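Local coordinates for periplasmic binding protein (Veillonella parvula, PDB 4N01) that probably captures a small solute, perhaps a metal chelate such as an iron-siderophore, in the periplasm and delivers it to a membrane transporter, at residues P125-F135 with K149-L159; R208-S216 with Q262-Y272. All blocks are in the same frame, centred on the assembly; numbering follows the deposited sequence.

Interaction 1 of 2, residues P125-F135 with K149-L159; sequences PDFATGWPDSF and KVNIWIPESML
The hydroxyl of Thr-129 gives its proton to the carbonyl of Trp-153, OG1 to O 2.7 Å, approaching at a 30° tilt from the carbonyl plane. With chi1 at -177° the OG1 lies beside the residue's own carbonyl carbon, and from there it also meets CE3 of the Trp-153 ring. Earlier along the strands, three backbone bonds hold the parallel pair 127-129 and 151-153 together: Asn-151 N to Asp-126 O, Ala-128 N to Asn-151 O and Trp-153 N to Ala-128 O. The first donor stands well above the carbonyl plane of Asp-126, whose O also takes a proton from a water that accepts from Asn-151 ND2, so two bonds grip this oxygen. On the face carrying Phe-127 and Trp-153, the two side chains point the same way, and Phe-127 CZ reaches Trp-153 CB at 3.6 Å. On the other face Ile-152 sets its CG2 over the centre of the Phe-135 ring, 3.8 Å from the centroid, a CH-pi contact; Ala-142 and Met-145 of helix 142-147 pack here too. Past the strands, selenomethionine Met-158 lies extended across one face of Trp-131. Its CG lies 3.8 Å from the centroid of the six-membered ring, a CH-pi contact, and its SE 3.9 Å from that of the five-membered ring, a Met-aromatic contact, so the chain spans both halves of the indole. Replacing Trp-131 with an alanine would probably leave the Met-158 chain without its aromatic platform and free to turn. Pro-132 CG also touches Leu-159 CD2. Polar pairing thus fixes the register of the two strands of this beta-alpha-beta unit at the sheet's edge, while dispersion and aromatic contacts join the two loops beyond it.

Interaction 2 of 2, residues R208-S216 with Q262-Y272; sequences RKRVFIYDS and QNPDYIIIADY. With FMT (formic acid), chain H.
Strands 209-214 and 266-270 run parallel, 22° apart, in the register Val-211 with Tyr-266 to Tyr-214 with Ile-269, through backbone bonds that include Tyr-214 N to Ile-268 O at 2.7 Å. At the start of the pair, Asp-265 turns its carboxylate back to the first strand and takes the amide of Arg-210, N to OD2 2.9 Å and nearly straight at 176°, on the anti side of that oxygen. The Arg-210 side chain bends at chi3 and brings its guanidinium to Gln-262, where NH2 donates to the backbone O at 2.9 Å, on a lone pair and close to the guanidinium plane. The same NH2 makes a weak bond to Gln-262 OE1, the amide plane standing 85° from the guanidinium; Gln-262 NE2 is held by the carbonyl of Val-241 and weakly by a formic acid, probably from the crystallisation liquor. A water bridges Arg-210 NE and Asn-263 O, and another joins Lys-209 NZ to Tyr-266 OH. On the two faces of the sheet the packing is apolar: Ile-268 CD1 lies 4.0 Å from Val-211 CB on one, while on the other Pro-264 CG meets Phe-212 CB at 3.8 Å and Ile-267 CG2 comes to the edge of the Phe-212 ring. At the far end Tyr-272 OH comes to Asp-215 OD1 at 2.4 Å, a distance short enough to be doubtful, and Ser-216 OG holds the other carboxylate oxygen, OD2, at 2.8 Å. These are the two central strands of a parallel sheet: 238-240 flanks strand 209-214, and 306-309 flanks strand 266-270. Helix 280-290 packs on Tyr-214 and Ile-269, its Lys-285 binding the carbonyls of Asp-215 and Ala-270.

In the fold
Interaction 1 comes first along the chain: after strand 127-129, the chain passes through helix 142-147 and returns as strand 151-153, so residues 125-135 and 149-159 close a short beta-alpha-beta unit at the edge of a five-stranded parallel sheet. Helices 165-178 and 182-203 follow before interaction 2 opens. It closes a longer loop, from 208-216 to 262-272, that includes strands 221-224, 238-240 and 251-253 and helices 228-234 and 256-262. The two contacts therefore lie in series, neither nested nor crossed. Their centres are 31 Å apart, on opposite sides of the chain's centre, each within its own parallel sheet, consistent with the two-lobed architecture of periplasmic binding proteins.

Interaction 1 of 2, residues P125-F135 with K149-L159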
loop_
_atom_site.group_PDB
_atom_site.type_symbol
_atom_site.label_atom_id
_atom_site.label_comp_id
_atom_site.label_asym_id
_atom_site.label_seq_id
_atom_site.Cartn_x
_atom_site.Cartn_y
_atom_site.Cartn_z
ATOM N N PRO A 125 22.838 -9.578 4.361
ATOM C CA PRO A 125 22.145 -8.401 3.823
ATOM C C PRO A 125 22.971 -7.134 3.993
ATOM O O PRO A 125 23.755 -7.035 4.942
ATOM C CB PRO A 125 20.895 -8.307 4.700
ATOM C CG PRO A 125 21.322 -8.908 6.006
ATOM C CD PRO A 125 22.248 -10.028 5.638
ATOM N N ASP A 126 22.794 -6.174 3.089
ATOM C CA ASP A 126 23.467 -4.887 3.218
ATOM C C ASP A 126 22.456 -3.746 3.175
ATOM O O ASP A 126 22.796 -2.587 3.425
ATOM C CB ASP A 126 24.568 -4.714 2.156
ATOM C CG ASP A 126 24.053 -4.841 0.718
ATOM O OD1 ASP A 126 22.849 -5.110 0.505
ATOM O OD2 ASP A 126 24.880 -4.691 -0.214
ATOM N N PHE A 127 21.204 -4.096 2.894
ATOM C CA PHE A 127 20.127 -3.118 2.769
ATOM C C PHE A 127 18.821 -3.815 3.119
ATOM O O PHE A 127 18.607 -4.961 2.718
ATOM C CB PHE A 127 20.076 -2.605 1.327
ATOM C CG PHE A 127 18.945 -1.645 1.039
ATOM C CD1 PHE A 127 19.144 -0.277 1.125
ATOM C CD2 PHE A 127 17.697 -2.114 0.643
ATOM C CE1 PHE A 127 18.110 0.615 0.838
ATOM C CE2 PHE A 127 16.653 -1.227 0.349
ATOM C CZ PHE A 127 16.868 0.139 0.446
ATOM N N ALA A 128 17.951 -3.137 3.866
ATOM C CA ALA A 128 16.656 -3.722 4.210
ATOM C C ALA A 128 15.592 -2.661 4.074
ATOM O O ALA A 128 15.850 -1.498 4.374
ATOM C CB ALA A 128 16.671 -4.273 5.624
ATOM N N THR A 129 14.405 -3.057 3.617
ATOM C CA THR A 129 13.291 -2.119 3.490
ATOM C C THR A 129 11.988 -2.838 3.814
ATOM O O THR A 129 11.936 -4.068 3.776
ATOM C CB THR A 129 13.215 -1.523 2.068
ATOM O OG1 THR A 129 12.154 -0.552 2.006
ATOM C CG2 THR A 129 12.952 -2.624 1.043
ATOM N N GLY A 130 10.943 -2.079 4.140
ATOM C CA GLY A 130 9.669 -2.662 4.534
ATOM C C GLY A 130 8.814 -1.661 5.286
ATOM O O GLY A 130 9.224 -0.514 5.472
ATOM N N TRP A 131 7.621 -2.077 5.707
ATOM C CA TRP A 131 6.821 -1.270 6.618
ATOM C C TRP A 131 7.600 -1.106 7.924
ATOM O O TRP A 131 8.410 -1.969 8.270
ATOM C CB TRP A 131 5.482 -1.952 6.875
ATOM C CG TRP A 131 4.493 -1.819 5.752
ATOM C CD1 TRP A 131 4.302 -2.690 4.714
ATOM C CD2 TRP A 131 3.551 -0.750 5.557
ATOM N NE1 TRP A 131 3.298 -2.229 3.888
ATOM C CE2 TRP A 131 2.820 -1.044 4.385
ATOM C CE3 TRP A 131 3.254 0.421 6.261
ATOM C CZ2 TRP A 131 1.806 -0.205 3.904
ATOM C CZ3 TRP A 131 2.244 1.251 5.785
ATOM C CH2 TRP A 131 1.539 0.934 4.614
ATOM N N PRO A 132 7.394 0.015 8.626
ATOM C CA PRO A 132 8.076 0.321 9.888
ATOM C C PRO A 132 8.031 -0.802 10.920
ATOM O O PRO A 132 9.034 -1.016 11.600
ATOM C CB PRO A 132 7.305 1.540 10.404
ATOM C CG PRO A 132 6.897 2.244 9.167
ATOM C CD PRO A 132 6.559 1.142 8.178
ATOM N N ASP A 133 6.911 -1.509 11.040
ATOM C CA ASP A 133 6.808 -2.603 12.016
ATOM C C ASP A 133 7.815 -3.738 11.790
ATOM O O ASP A 133 8.148 -4.466 12.728
ATOM C CB ASP A 133 5.388 -3.164 12.064
ATOM C CG ASP A 133 4.509 -2.420 13.042
ATOM O OD1 ASP A 133 4.812 -1.239 13.324
ATOM O OD2 ASP A 133 3.522 -3.016 13.528
ATOM N N SER A 134 8.304 -3.868 10.553
ATOM C CA SER A 134 9.327 -4.856 10.202
ATOM C C SER A 134 10.603 -4.661 10.999
ATOM O O SER A 134 11.422 -5.574 11.110
ATOM C CB SER A 134 9.701 -4.743 8.712
ATOM O OG SER A 134 8.554 -4.806 7.879
ATOM N N PHE A 135 10.789 -3.459 11.531
ATOM C CA PHE A 135 12.038 -3.115 12.205
ATOM C C PHE A 135 11.808 -2.855 13.682
ATOM O O PHE A 135 12.639 -2.251 14.359
ATOM C CB PHE A 135 12.683 -1.928 11.492
ATOM C CG PHE A 135 12.882 -2.172 10.020
ATOM C CD1 PHE A 135 13.916 -2.990 9.579
ATOM C CD2 PHE A 135 12.008 -1.632 9.083
ATOM C CE1 PHE A 135 14.094 -3.248 8.227
ATOM C CE2 PHE A 135 12.182 -1.882 7.717
ATOM C CZ PHE A 135 13.228 -2.696 7.293
ATOM N N LYS A 149 25.845 -3.028 10.150
ATOM C CA LYS A 149 26.091 -2.172 8.982
ATOM C C LYS A 149 25.041 -2.276 7.874
ATOM O O LYS A 149 25.280 -1.855 6.741
ATOM C CB LYS A 149 27.494 -2.412 8.408
ATOM C CG LYS A 149 28.628 -2.245 9.415
ATOM C CD LYS A 149 29.950 -2.734 8.831
ATOM C CE LYS A 149 31.134 -2.372 9.719
ATOM N NZ LYS A 149 32.417 -2.900 9.175
ATOM N N VAL A 150 23.871 -2.816 8.196
ATOM C CA VAL A 150 22.775 -2.842 7.233
ATOM C C VAL A 150 22.166 -1.442 7.114
ATOM O O VAL A 150 21.875 -0.806 8.130
ATOM C CB VAL A 150 21.669 -3.836 7.671
ATOM C CG1 VAL A 150 20.477 -3.793 6.709
ATOM C CG2 VAL A 150 22.238 -5.252 7.784
ATOM N N ASN A 151 21.985 -0.963 5.883
ATOM C CA ASN A 151 21.265 0.285 5.623
ATOM C C ASN A 151 19.764 0.030 5.558
ATOM O O ASN A 151 19.319 -0.865 4.835
ATOM C CB ASN A 151 21.739 0.901 4.301
ATOM C CG ASN A 151 23.169 1.423 4.379
ATOM O OD1 ASN A 151 23.552 2.053 5.367
ATOM N ND2 ASN A 151 23.964 1.157 3.344
ATOM N N ILE A 152 18.978 0.812 6.298
ATOM C CA ILE A 152 17.534 0.625 6.315
ATOM C C ILE A 152 16.863 1.816 5.656
ATOM O O ILE A 152 17.188 2.968 5.960
ATOM C CB ILE A 152 16.999 0.516 7.753
ATOM C CG1 ILE A 152 17.708 -0.618 8.495
ATOM C CG2 ILE A 152 15.493 0.285 7.745
ATOM C CD1 ILE A 152 17.326 -0.725 9.967
ATOM N N TRP A 153 15.928 1.544 4.753
ATOM C CA TRP A 153 15.185 2.602 4.075
ATOM C C TRP A 153 13.713 2.272 4.104
ATOM O O TRP A 153 13.324 1.141 3.812
ATOM C CB TRP A 153 15.621 2.710 2.613
ATOM C CG TRP A 153 14.840 3.736 1.860
ATOM C CD1 TRP A 153 14.990 5.089 1.930
ATOM C CD2 TRP A 153 13.772 3.496 0.933
ATOM N NE1 TRP A 153 14.087 5.706 1.099
ATOM C CE2 TRP A 153 13.330 4.749 0.474
ATOM C CE3 TRP A 153 13.151 2.341 0.446
ATOM C CZ2 TRP A 153 12.292 4.886 -0.451
ATOM C CZ3 TRP A 153 12.125 2.475 -0.477
ATOM C CH2 TRP A 153 11.708 3.741 -0.915
ATOM N N ILE A 154 12.887 3.257 4.435
ATOM C CA ILE A 154 11.438 3.054 4.473
ATOM C C ILE A 154 10.757 4.117 3.619
ATOM O O ILE A 154 11.049 5.308 3.775
ATOM C CB ILE A 154 10.908 3.177 5.916
ATOM C CG1 ILE A 154 11.542 2.091 6.794
ATOM C CG2 ILE A 154 9.378 3.072 5.946
ATOM C CD1 ILE A 154 11.270 2.277 8.267
ATOM N N PRO A 155 9.873 3.692 2.699
ATOM C CA PRO A 155 9.130 4.673 1.897
ATOM C C PRO A 155 8.440 5.706 2.789
ATOM O O PRO A 155 7.796 5.351 3.790
ATOM C CB PRO A 155 8.095 3.819 1.164
ATOM C CG PRO A 155 8.783 2.465 1.003
ATOM C CD PRO A 155 9.584 2.302 2.296
ATOM N N GLU A 156 8.593 6.980 2.446
ATOM C CA GLU A 156 7.894 8.032 3.175
ATOM C C GLU A 156 6.390 7.831 3.147
ATOM O O GLU A 156 5.688 8.276 4.057
ATOM C CB GLU A 156 8.245 9.408 2.609
ATOM C CG GLU A 156 9.698 9.819 2.852
ATOM C CD GLU A 156 10.000 10.084 4.319
ATOM O OE1 GLU A 156 9.122 10.641 5.019
ATOM O OE2 GLU A 156 11.114 9.731 4.770
ATOM N N SER A 157 5.890 7.165 2.109
ATOM C CA SER A 157 4.440 6.995 1.961
ATOM C C SER A 157 3.889 6.068 3.045
ATOM O O SER A 157 2.678 5.983 3.266
ATOM C CB SER A 157 4.077 6.494 0.553
ATOM O OG SER A 157 4.740 5.270 0.254
HETATM N N MSE A 158 4.795 5.374 3.718
HETATM C CA MSE A 158 4.427 4.451 4.782
HETATM C C MSE A 158 4.695 5.014 6.175
HETATM O O MSE A 158 4.516 4.313 7.166
HETATM C CB MSE A 158 5.207 3.142 4.617
HETATM C CG MSE A 158 4.955 2.440 3.296
HETATM SE SE MSE A 158 6.093 0.865 3.177
HETATM C CE MSE A 158 5.501 0.406 1.402
ATOM N N LEU A 159 5.101 6.279 6.251
ATOM C CA LEU A 159 5.555 6.862 7.519
ATOM C C LEU A 159 4.579 7.800 8.221
ATOM O O LEU A 159 4.745 8.088 9.412
ATOM C CB LEU A 159 6.887 7.598 7.333
ATOM C CG LEU A 159 8.084 6.673 7.146
ATOM C CD1 LEU A 159 9.379 7.477 7.042
ATOM C CD2 LEU A 159 8.147 5.709 8.315
HETATM O O HOH W 1 23.277 -0.637 1.402
#

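Interaction 2 of 2, residues R208-S216 with Q262-Y272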
loop_
_atom_site.group_PDB
_atom_site.type_symbol
_atom_site.label_atom_id
_atom_site.label_comp_id
_atom_site.label_asym_id
_atom_site.label_seq_id
_atom_site.Cartn_x
_atom_site.Cartn_y
_atom_site.Cartn_z
ATOM N N ARG A 208 -18.919 14.046 -7.638
ATOM C CA ARG A 208 -18.078 13.266 -6.743
ATOM C C ARG A 208 -18.971 12.315 -5.950
ATOM O O ARG A 208 -20.167 12.560 -5.794
ATOM C CB ARG A 208 -17.315 14.194 -5.786
ATOM C CG ARG A 208 -16.512 15.293 -6.491
ATOM C CD ARG A 208 -15.680 16.092 -5.498
ATOM N NE ARG A 208 -14.683 15.244 -4.845
ATOM C CZ ARG A 208 -13.483 14.990 -5.349
ATOM N NH1 ARG A 208 -13.138 15.514 -6.521
ATOM N NH2 ARG A 208 -12.634 14.206 -4.692
ATOM N N LYS A 209 -18.391 11.235 -5.449
ATOM C CA LYS A 209 -19.163 10.245 -4.699
ATOM C C LYS A 209 -18.573 10.037 -3.314
ATOM O O LYS A 209 -17.362 10.156 -3.129
ATOM C CB LYS A 209 -19.170 8.907 -5.446
ATOM C CG LYS A 209 -19.809 8.979 -6.812
ATOM C CD LYS A 209 -21.297 9.256 -6.721
ATOM C CE LYS A 209 -21.915 9.256 -8.116
ATOM N NZ LYS A 209 -23.393 9.328 -8.065
ATOM N N ARG A 210 -19.424 9.719 -2.343
ATOM C CA ARG A 210 -18.946 9.463 -0.987
ATOM C C ARG A 210 -18.766 7.970 -0.768
ATOM O O ARG A 210 -19.632 7.176 -1.145
ATOM C CB ARG A 210 -19.913 10.069 0.023
ATOM C CG ARG A 210 -19.787 11.578 0.049
ATOM C CD ARG A 210 -21.036 12.247 0.537
ATOM N NE ARG A 210 -21.336 11.968 1.942
ATOM C CZ ARG A 210 -20.736 12.562 2.972
ATOM N NH1 ARG A 210 -19.769 13.452 2.764
ATOM N NH2 ARG A 210 -21.093 12.262 4.216
ATOM N N VAL A 211 -17.630 7.584 -0.195
ATOM C CA VAL A 211 -17.305 6.158 -0.057
ATOM C C VAL A 211 -16.913 5.784 1.378
ATOM O O VAL A 211 -16.474 6.619 2.158
ATOM C CB VAL A 211 -16.199 5.710 -1.051
ATOM C CG1 VAL A 211 -16.589 6.090 -2.480
ATOM C CG2 VAL A 211 -14.832 6.323 -0.687
ATOM N N PHE A 212 -17.089 4.520 1.724
ATOM C CA PHE A 212 -16.675 4.011 3.020
ATOM C C PHE A 212 -15.820 2.783 2.763
ATOM O O PHE A 212 -16.194 1.907 1.980
ATOM C CB PHE A 212 -17.908 3.644 3.855
ATOM C CG PHE A 212 -17.586 2.894 5.118
ATOM C CD1 PHE A 212 -16.957 3.535 6.185
ATOM C CD2 PHE A 212 -17.930 1.559 5.251
ATOM C CE1 PHE A 212 -16.663 2.837 7.357
ATOM C CE2 PHE A 212 -17.647 0.859 6.418
ATOM C CZ PHE A 212 -17.010 1.498 7.470
ATOM N N ILE A 213 -14.650 2.730 3.386
ATOM C CA ILE A 213 -13.783 1.569 3.229
ATOM C C ILE A 213 -14.007 0.582 4.379
ATOM O O ILE A 213 -13.831 0.922 5.554
ATOM C CB ILE A 213 -12.295 1.970 3.185
ATOM C CG1 ILE A 213 -12.030 2.860 1.967
ATOM C CG2 ILE A 213 -11.439 0.723 3.111
ATOM C CD1 ILE A 213 -12.185 4.328 2.236
ATOM N N TYR A 214 -14.387 -0.643 4.034
ATOM C CA TYR A 214 -14.689 -1.666 5.025
ATOM C C TYR A 214 -13.582 -2.714 4.963
ATOM O O TYR A 214 -13.515 -3.513 4.021
ATOM C CB TYR A 214 -16.068 -2.273 4.724
ATOM C CG TYR A 214 -16.520 -3.432 5.604
ATOM C CD1 TYR A 214 -17.343 -3.217 6.704
ATOM C CD2 TYR A 214 -16.159 -4.740 5.307
ATOM C CE1 TYR A 214 -17.780 -4.272 7.494
ATOM C CE2 TYR A 214 -16.591 -5.798 6.090
ATOM C CZ TYR A 214 -17.398 -5.558 7.181
ATOM O OH TYR A 214 -17.822 -6.616 7.947
ATOM N N ASP A 215 -12.687 -2.693 5.944
ATOM C CA ASP A 215 -11.613 -3.679 5.974
ATOM C C ASP A 215 -12.104 -4.979 6.571
ATOM O O ASP A 215 -11.859 -6.071 6.034
ATOM C CB ASP A 215 -10.440 -3.178 6.802
ATOM C CG ASP A 215 -9.340 -4.210 6.918
ATOM O OD1 ASP A 215 -8.418 -4.195 6.074
ATOM O OD2 ASP A 215 -9.398 -5.055 7.844
ATOM N N SER A 216 -12.787 -4.855 7.704
ATOM C CA SER A 216 -13.261 -5.997 8.461
ATOM C C SER A 216 -14.123 -5.459 9.592
ATOM O O SER A 216 -14.256 -4.244 9.755
ATOM C CB SER A 216 -12.081 -6.777 9.028
ATOM O OG SER A 216 -11.232 -5.924 9.781
ATOM N N GLN A 262 -23.132 9.414 7.758
ATOM C CA GLN A 262 -22.431 9.869 6.558
ATOM C C GLN A 262 -23.071 9.347 5.276
ATOM O O GLN A 262 -22.895 9.938 4.209
ATOM C CB GLN A 262 -20.958 9.446 6.616
ATOM C CG GLN A 262 -20.101 10.258 7.593
ATOM C CD GLN A 262 -19.916 11.709 7.170
ATOM O OE1 GLN A 262 -20.881 12.478 7.096
ATOM N NE2 GLN A 262 -18.665 12.091 6.889
ATOM N N ASN A 263 -23.785 8.231 5.385
ATOM C CA ASN A 263 -24.547 7.680 4.260
ATOM C C ASN A 263 -23.739 7.557 2.969
ATOM O O ASN A 263 -24.031 8.239 1.990
ATOM C CB ASN A 263 -25.784 8.554 4.001
ATOM C CG ASN A 263 -26.853 7.827 3.208
ATOM O OD1 ASN A 263 -26.836 6.602 3.119
ATOM N ND2 ASN A 263 -27.790 8.580 2.638
ATOM N N PRO A 264 -22.713 6.697 2.956
ATOM C CA PRO A 264 -21.892 6.604 1.743
ATOM C C PRO A 264 -22.644 6.086 0.515
ATOM O O PRO A 264 -23.583 5.285 0.642
ATOM C CB PRO A 264 -20.809 5.596 2.136
ATOM C CG PRO A 264 -21.453 4.772 3.244
ATOM C CD PRO A 264 -22.300 5.742 3.997
ATOM N N ASP A 265 -22.226 6.553 -0.665
ATOM C CA ASP A 265 -22.738 6.062 -1.953
ATOM C C ASP A 265 -22.202 4.668 -2.291
ATOM O O ASP A 265 -22.907 3.855 -2.896
ATOM C CB ASP A 265 -22.316 7.030 -3.073
ATOM C CG ASP A 265 -22.946 8.401 -2.918
ATOM O OD1 ASP A 265 -24.182 8.460 -2.791
ATOM O OD2 ASP A 265 -22.206 9.419 -2.903
ATOM N N TYR A 266 -20.949 4.407 -1.921
ATOM C CA TYR A 266 -20.303 3.120 -2.221
ATOM C C TYR A 266 -19.603 2.595 -0.987
ATOM O O TYR A 266 -19.101 3.369 -0.176
ATOM C CB TYR A 266 -19.285 3.249 -3.379
ATOM C CG TYR A 266 -19.953 3.572 -4.684
ATOM C CD1 TYR A 266 -20.224 2.581 -5.617
ATOM C CD2 TYR A 266 -20.364 4.865 -4.964
ATOM C CE1 TYR A 266 -20.877 2.872 -6.807
ATOM C CE2 TYR A 266 -21.023 5.170 -6.138
ATOM C CZ TYR A 266 -21.279 4.169 -7.054
ATOM O OH TYR A 266 -21.940 4.481 -8.210
ATOM N N ILE A 267 -19.579 1.278 -0.839
ATOM C CA ILE A 267 -18.779 0.650 0.199
ATOM C C ILE A 267 -17.679 -0.183 -0.456
ATOM O O ILE A 267 -17.948 -1.112 -1.224
ATOM C CB ILE A 267 -19.641 -0.245 1.132
ATOM C CG1 ILE A 267 -20.578 0.625 1.980
ATOM C CG2 ILE A 267 -18.737 -1.079 2.039
ATOM C CD1 ILE A 267 -21.706 -0.163 2.631
ATOM N N ILE A 268 -16.430 0.169 -0.172
ATOM C CA ILE A 268 -15.300 -0.514 -0.768
ATOM C C ILE A 268 -14.801 -1.528 0.244
ATOM O O ILE A 268 -14.464 -1.177 1.373
ATOM C CB ILE A 268 -14.172 0.492 -1.104
ATOM C CG1 ILE A 268 -14.653 1.493 -2.164
ATOM C CG2 ILE A 268 -12.927 -0.234 -1.590
ATOM C CD1 ILE A 268 -13.750 2.752 -2.290
ATOM N N ILE A 269 -14.739 -2.786 -0.168
ATOM C CA ILE A 269 -14.505 -3.883 0.754
ATOM C C ILE A 269 -13.178 -4.558 0.441
ATOM O O ILE A 269 -12.949 -5.000 -0.690
ATOM C CB ILE A 269 -15.620 -4.942 0.610
ATOM C CG1 ILE A 269 -16.967 -4.362 1.083
ATOM C CG2 ILE A 269 -15.248 -6.235 1.353
ATOM C CD1 ILE A 269 -18.144 -5.307 0.845
ATOM N N ALA A 270 -12.307 -4.653 1.441
ATOM C CA ALA A 270 -11.033 -5.343 1.258
ATOM C C ALA A 270 -11.232 -6.859 1.282
ATOM O O ALA A 270 -11.783 -7.417 2.234
ATOM C CB ALA A 270 -10.024 -4.915 2.329
ATOM N N ASP A 271 -10.774 -7.526 0.232
ATOM C CA ASP A 271 -10.892 -8.980 0.121
ATOM C C ASP A 271 -9.576 -9.646 0.556
ATOM O O ASP A 271 -8.527 -9.430 -0.061
ATOM C CB ASP A 271 -11.260 -9.344 -1.328
ATOM C CG ASP A 271 -11.471 -10.836 -1.541
ATOM O OD1 ASP A 271 -12.485 -11.215 -2.170
ATOM O OD2 ASP A 271 -10.630 -11.647 -1.103
ATOM N N TYR A 272 -9.634 -10.456 1.612
ATOM C CA TYR A 272 -8.433 -11.109 2.155
ATOM C C TYR A 272 -8.283 -12.576 1.731
ATOM O O TYR A 272 -7.757 -13.391 2.489
ATOM C CB TYR A 272 -8.409 -10.991 3.695
ATOM C CG TYR A 272 -7.992 -9.619 4.198
ATOM C CD1 TYR A 272 -6.651 -9.315 4.405
ATOM C CD2 TYR A 272 -8.933 -8.627 4.451
ATOM C CE1 TYR A 272 -6.257 -8.062 4.860
ATOM C CE2 TYR A 272 -8.546 -7.369 4.909
ATOM C CZ TYR A 272 -7.206 -7.095 5.109
ATOM O OH TYR A 272 -6.808 -5.853 5.565
HETATM C C FMT H . -16.195 14.443 5.372
HETATM O O1 FMT H . -16.436 14.207 6.557
HETATM O O2 FMT H . -15.837 13.591 4.563
HETATM O O HOH W 2 -23.945 6.619 -7.684
HETATM O O HOH W 3 -23.620 10.802 1.429
#